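Local structure of stringent starvation protein A homolog (3LYK) at residues Y74-E77 against P83-Q86; A93-L98 against F145-F150. The protein probably associates with the RNA polymerase holoenzyme, but not with the core enzyme, as a GST-superfamily protein of the stringent starvation type. All blocks are in the same frame, centred on the assembly; numbering follows the deposited sequence.

Interaction 1. Residues Y74-E77 against P83-Q86; sequences YLDE and PLMQ
Asp76, in the last turn of helix 68-78, reaches across to the chain that returns at Leu84 and Met85. Its CG lies anti to the backbone N (chi1 -163°), which carries the carboxylate off the helix and out to the loop. OD1 accepts a hydrogen bond from Leu84 N at 2.9 Å, with an N-H...O angle of 158°; the donor arrives on the syn side, 26° out of the carboxylate plane. The same oxygen packs against the start of the leucine side chain, OD1 of Asp76 to CB of Leu84 being 3.4 Å. OD2 is turned to Met85, a selenomethionine, and rests 3.4 Å from its CG. A water sits between the carboxylate and the loop backbone, donating to Asp76 OD2 at a short 2.5 Å and to Met85 O at 3.2 Å.

In the next shell, Lys28 NZ forms a salt bridge with Asp76 OD1, so that oxygen is gripped by both a backbone amide and a charge. Leu84 packs on Val24 and Glu27 of helix 16-27 and shares backbone hydrogen bonding with Leu152, while Met85 lies on Arg92, Arg96 and Met99 of helix 89-115. The loop leads from the thioredoxin-like N-terminal domain of the GST fold into the helical C-terminal domain, with Asp76 tying its middle back to the helix it came from.

With OD1 held by Leu84 N and Lys28, the rotation of the carboxylate should be closely restricted. The lysine and the amide probably stabilise the negative charge of Asp76 and would favour its ionised form at this partly buried place.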
loop_
_atom_site.group_PDB
_atom_site.type_symbol
_atom_site.label_atom_id
_atom_site.label_comp_id
_atom_site.label_asym_id
_atom_site.label_seq_id
_atom_site.Cartn_x
_atom_site.Cartn_y
_atom_site.Cartn_z
ATOM N N TYR B 74 8.751 6.065 -3.882
ATOM C CA TYR B 74 9.927 6.853 -3.534
ATOM C C TYR B 74 10.830 7.164 -4.746
ATOM O O TYR B 74 11.296 8.315 -4.944
ATOM C CB TYR B 74 10.715 6.115 -2.445
ATOM C CG TYR B 74 12.129 6.670 -2.218
ATOM C CD1 TYR B 74 12.322 7.910 -1.588
ATOM C CD2 TYR B 74 13.268 5.961 -2.654
ATOM C CE1 TYR B 74 13.627 8.449 -1.390
ATOM C CE2 TYR B 74 14.540 6.482 -2.464
ATOM C CZ TYR B 74 14.713 7.719 -1.828
ATOM O OH TYR B 74 15.971 8.222 -1.619
ATOM N N LEU B 75 11.090 6.143 -5.565
ATOM C CA LEU B 75 12.014 6.353 -6.708
ATOM C C LEU B 75 11.347 7.269 -7.738
ATOM O O LEU B 75 12.013 8.160 -8.291
ATOM C CB LEU B 75 12.389 5.012 -7.347
ATOM C CG LEU B 75 13.275 4.132 -6.487
ATOM C CD1 LEU B 75 13.388 2.684 -7.022
ATOM C CD2 LEU B 75 14.693 4.751 -6.284
ATOM N N ASP B 76 10.049 7.067 -8.009
ATOM C CA ASP B 76 9.358 7.910 -8.954
ATOM C C ASP B 76 9.310 9.375 -8.487
ATOM O O ASP B 76 9.413 10.289 -9.326
ATOM C CB ASP B 76 7.926 7.419 -9.206
ATOM C CG ASP B 76 7.318 8.024 -10.469
ATOM O OD1 ASP B 76 7.945 7.890 -11.575
ATOM O OD2 ASP B 76 6.193 8.628 -10.391
ATOM N N GLU B 77 9.122 9.601 -7.178
ATOM C CA GLU B 77 9.139 10.973 -6.615
ATOM C C GLU B 77 10.549 11.573 -6.581
ATOM O O GLU B 77 10.749 12.741 -6.911
ATOM C CB GLU B 77 8.476 11.025 -5.213
ATOM C CG GLU B 77 6.974 10.657 -5.252
ATOM C CD GLU B 77 6.306 10.501 -3.858
ATOM O OE1 GLU B 77 6.967 10.688 -2.798
ATOM O OE2 GLU B 77 5.101 10.195 -3.834
ATOM N N PRO B 83 8.656 9.790 -16.207
ATOM C CA PRO B 83 7.568 9.632 -15.225
ATOM C C PRO B 83 6.930 8.234 -15.337
ATOM O O PRO B 83 6.605 7.770 -16.437
ATOM C CB PRO B 83 6.566 10.772 -15.583
ATOM C CG PRO B 83 6.936 11.171 -17.084
ATOM C CD PRO B 83 8.428 10.864 -17.210
ATOM N N LEU B 84 6.793 7.536 -14.217
ATOM C CA LEU B 84 6.128 6.235 -14.244
ATOM C C LEU B 84 4.702 6.305 -13.659
ATOM O O LEU B 84 4.004 5.290 -13.528
ATOM C CB LEU B 84 7.000 5.206 -13.502
ATOM C CG LEU B 84 8.417 5.017 -14.083
ATOM C CD1 LEU B 84 9.196 3.957 -13.295
ATOM C CD2 LEU B 84 8.301 4.558 -15.554
HETATM N N MSE B 85 4.275 7.509 -13.290
HETATM C CA MSE B 85 2.847 7.761 -12.896
HETATM C C MSE B 85 2.386 9.005 -13.586
HETATM O O MSE B 85 3.199 9.838 -13.973
HETATM C CB MSE B 85 2.802 8.035 -11.409
HETATM C CG MSE B 85 3.308 6.871 -10.679
HETATM SE SE MSE B 85 1.785 5.837 -10.098
HETATM C CE MSE B 85 2.179 6.758 -8.459
ATOM N N GLN B 86 1.092 9.178 -13.719
ATOM C CA GLN B 86 0.648 10.433 -14.309
ATOM C C GLN B 86 0.671 11.499 -13.277
ATOM O O GLN B 86 1.031 11.283 -12.129
ATOM C CB GLN B 86 -0.747 10.290 -14.846
ATOM C CG GLN B 86 -0.910 8.959 -15.465
ATOM C CD GLN B 86 -1.923 8.977 -16.543
ATOM O OE1 GLN B 86 -2.254 10.028 -17.091
ATOM N NE2 GLN B 86 -2.433 7.815 -16.866
HETATM O O HOH W 1 5.979 10.173 -12.343
#

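Interaction 2. Residues A93-L98 against F145-F150; sequences AKDRLL and FMNEEF
Leu98, Asn147 and Asp95 carry most of this contact, which lies in the all-helical C-terminal domain of the GST fold and joins helix 89-115 to the loop leading into helix 152-165. Leu98 points from the helix toward the loop, and its two methyls part between two neighbours. CD1 approaches the edge of the Phe145 ring, near the ring plane, 4.2 Å from CE2. CD2 meets the selenomethionine Met146 at CG, 3.7 Å away, the two side chains crossing at about a right angle. Phe145 is itself wedged among Val153, Val157 and Tyr182, so the leucine closes one margin of a larger apolar cluster, while Met146 lies at the exposed side. Val153 also packs against Asp95, and Tyr74 and Val64 of the second subunit lie against Ala93 and Leu97 of the same helical segment.

One turn back along the helix from Leu98 the chemistry becomes polar. The Asp95 and Asn147 side chains come from opposite directions and meet at their polar ends; with Asn147 CG anti to the carbonyl carbon (chi1 -81°), the amide is brought to the helix. The carboxylate and amide planes stand 80° apart; the donor nitrogen lies above the carboxylate plane, while the acceptor stays within the amide plane of Asn147. Asn147 ND2 donates to Asp95 OD1 at 3.1 Å, with a nearly straight N-H...O angle of 175°.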
loop_
_atom_site.group_PDB
_atom_site.type_symbol
_atom_site.label_atom_id
_atom_site.label_comp_id
_atom_site.label_asym_id
_atom_site.label_seq_id
_atom_site.Cartn_x
_atom_site.Cartn_y
_atom_site.Cartn_z
ATOM N N ALA B 93 -4.966 7.686 -8.855
ATOM C CA ALA B 93 -5.764 6.805 -7.993
ATOM C C ALA B 93 -6.183 5.548 -8.767
ATOM O O ALA B 93 -6.142 4.457 -8.240
ATOM C CB ALA B 93 -7.033 7.543 -7.470
ATOM N N LYS B 94 -6.612 5.707 -10.007
ATOM C CA LYS B 94 -6.971 4.508 -10.801
ATOM C C LYS B 94 -5.790 3.562 -10.969
ATOM O O LYS B 94 -5.954 2.370 -10.820
ATOM C CB LYS B 94 -7.582 4.870 -12.147
ATOM C CG LYS B 94 -8.808 5.728 -11.928
ATOM C CD LYS B 94 -10.005 5.283 -12.718
ATOM C CE LYS B 94 -10.329 6.340 -13.703
ATOM N NZ LYS B 94 -8.996 6.858 -14.046
ATOM N N ASP B 95 -4.597 4.098 -11.223
ATOM C CA ASP B 95 -3.395 3.237 -11.333
ATOM C C ASP B 95 -3.064 2.527 -10.042
ATOM O O ASP B 95 -2.666 1.345 -10.049
ATOM C CB ASP B 95 -2.187 4.049 -11.794
ATOM C CG ASP B 95 -2.277 4.397 -13.265
ATOM O OD1 ASP B 95 -3.201 3.874 -13.940
ATOM O OD2 ASP B 95 -1.444 5.181 -13.745
ATOM N N ARG B 96 -3.189 3.247 -8.928
ATOM C CA ARG B 96 -2.966 2.639 -7.623
ATOM C C ARG B 96 -3.938 1.502 -7.351
ATOM O O ARG B 96 -3.569 0.458 -6.768
ATOM C CB ARG B 96 -3.043 3.690 -6.496
ATOM C CG ARG B 96 -1.772 4.581 -6.383
ATOM C CD ARG B 96 -1.748 5.329 -5.081
ATOM N NE ARG B 96 -0.585 6.205 -5.019
ATOM C CZ ARG B 96 -0.636 7.533 -5.148
ATOM N NH1 ARG B 96 -1.813 8.155 -5.341
ATOM N NH2 ARG B 96 0.488 8.248 -5.055
ATOM N N LEU B 97 -5.202 1.724 -7.714
ATOM C CA LEU B 97 -6.236 0.713 -7.453
ATOM C C LEU B 97 -6.002 -0.534 -8.332
ATOM O O LEU B 97 -6.144 -1.677 -7.881
ATOM C CB LEU B 97 -7.624 1.293 -7.716
ATOM C CG LEU B 97 -8.729 0.423 -7.100
ATOM C CD1 LEU B 97 -8.566 0.337 -5.606
ATOM C CD2 LEU B 97 -10.138 0.931 -7.447
ATOM N N LEU B 98 -5.620 -0.284 -9.581
ATOM C CA LEU B 98 -5.244 -1.346 -10.525
ATOM C C LEU B 98 -4.100 -2.199 -9.988
ATOM O O LEU B 98 -4.160 -3.427 -10.011
ATOM C CB LEU B 98 -4.845 -0.685 -11.843
ATOM C CG LEU B 98 -5.004 -1.353 -13.184
ATOM C CD1 LEU B 98 -6.236 -2.258 -13.175
ATOM C CD2 LEU B 98 -5.187 -0.225 -14.185
ATOM N N PHE B 145 -0.621 -1.139 -20.053
ATOM C CA PHE B 145 -1.747 -1.733 -19.367
ATOM C C PHE B 145 -2.681 -0.642 -18.803
ATOM O O PHE B 145 -2.406 -0.075 -17.746
ATOM C CB PHE B 145 -1.271 -2.690 -18.287
ATOM C CG PHE B 145 -2.309 -3.619 -17.831
ATOM C CD1 PHE B 145 -2.424 -4.881 -18.392
ATOM C CD2 PHE B 145 -3.205 -3.250 -16.825
ATOM C CE1 PHE B 145 -3.408 -5.780 -17.950
ATOM C CE2 PHE B 145 -4.183 -4.145 -16.366
ATOM C CZ PHE B 145 -4.296 -5.402 -16.952
HETATM N N MSE B 146 -3.762 -0.363 -19.537
HETATM C CA MSE B 146 -4.751 0.678 -19.191
HETATM C C MSE B 146 -4.070 2.033 -19.207
HETATM O O MSE B 146 -4.476 2.915 -18.484
HETATM C CB MSE B 146 -5.356 0.462 -17.789
HETATM C CG MSE B 146 -6.273 -0.733 -17.636
HETATM SE SE MSE B 146 -7.814 -0.497 -18.847
HETATM C CE MSE B 146 -8.977 0.659 -17.732
ATOM N N ASN B 147 -3.001 2.182 -19.986
ATOM C CA ASN B 147 -2.316 3.459 -20.088
ATOM C C ASN B 147 -1.701 3.624 -21.457
ATOM O O ASN B 147 -1.386 2.629 -22.132
ATOM C CB ASN B 147 -1.248 3.645 -18.980
ATOM C CG ASN B 147 -1.863 4.113 -17.634
ATOM O OD1 ASN B 147 -2.383 5.221 -17.549
ATOM N ND2 ASN B 147 -1.846 3.254 -16.612
ATOM N N GLU B 148 -1.530 4.883 -21.847
ATOM C CA GLU B 148 -0.895 5.263 -23.102
ATOM C C GLU B 148 0.612 5.102 -23.034
ATOM O O GLU B 148 1.235 4.824 -24.061
ATOM C CB GLU B 148 -1.190 6.736 -23.422
ATOM C CG GLU B 148 -2.662 7.046 -23.660
ATOM C CD GLU B 148 -3.191 6.444 -24.976
ATOM O OE1 GLU B 148 -2.368 6.064 -25.851
ATOM O OE2 GLU B 148 -4.436 6.355 -25.127
ATOM N N GLU B 149 1.199 5.318 -21.844
ATOM C CA GLU B 149 2.657 5.253 -21.659
ATOM C C GLU B 149 3.014 4.200 -20.619
ATOM O O GLU B 149 2.210 3.881 -19.757
ATOM C CB GLU B 149 3.221 6.593 -21.169
ATOM C CG GLU B 149 3.007 7.803 -22.110
ATOM C CD GLU B 149 3.885 7.707 -23.347
ATOM O OE1 GLU B 149 5.128 7.554 -23.210
ATOM O OE2 GLU B 149 3.334 7.750 -24.465
ATOM N N PHE B 150 4.250 3.709 -20.678
ATOM C CA PHE B 150 4.719 2.689 -19.763
ATOM C C PHE B 150 4.771 3.285 -18.356
ATOM O O PHE B 150 5.241 4.409 -18.195
ATOM C CB PHE B 150 6.136 2.264 -20.168
ATOM C CG PHE B 150 6.730 1.198 -19.282
ATOM C CD1 PHE B 150 6.446 -0.138 -19.500
ATOM C CD2 PHE B 150 7.603 1.542 -18.257
ATOM C CE1 PHE B 150 7.024 -1.135 -18.721
ATOM C CE2 PHE B 150 8.184 0.549 -17.459
ATOM C CZ PHE B 150 7.892 -0.790 -17.692
#

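Interactions 1 and 2 are both partly buried and sit about 12 Å apart between centres. The first ties the end of the N-terminal domain to the linker that follows it; the second works wholly within the C-terminal domain, between parts far apart in sequence. Its chemistry is divided, apolar at one end and an uncharged amide on a carboxylate at the other, whereas 74-77 against 83-86 turns on a single aspartate with a lysine and a water. Helix 89-115, half of interaction 2, also packs against Met85, and helix 152-165 touches both. They come closest where Gln86 NE2 lies 2.7 Å from Asn147 OD1. Both border the second subunit, whose Arg92 and Arg96 form salt bridges with Glu77.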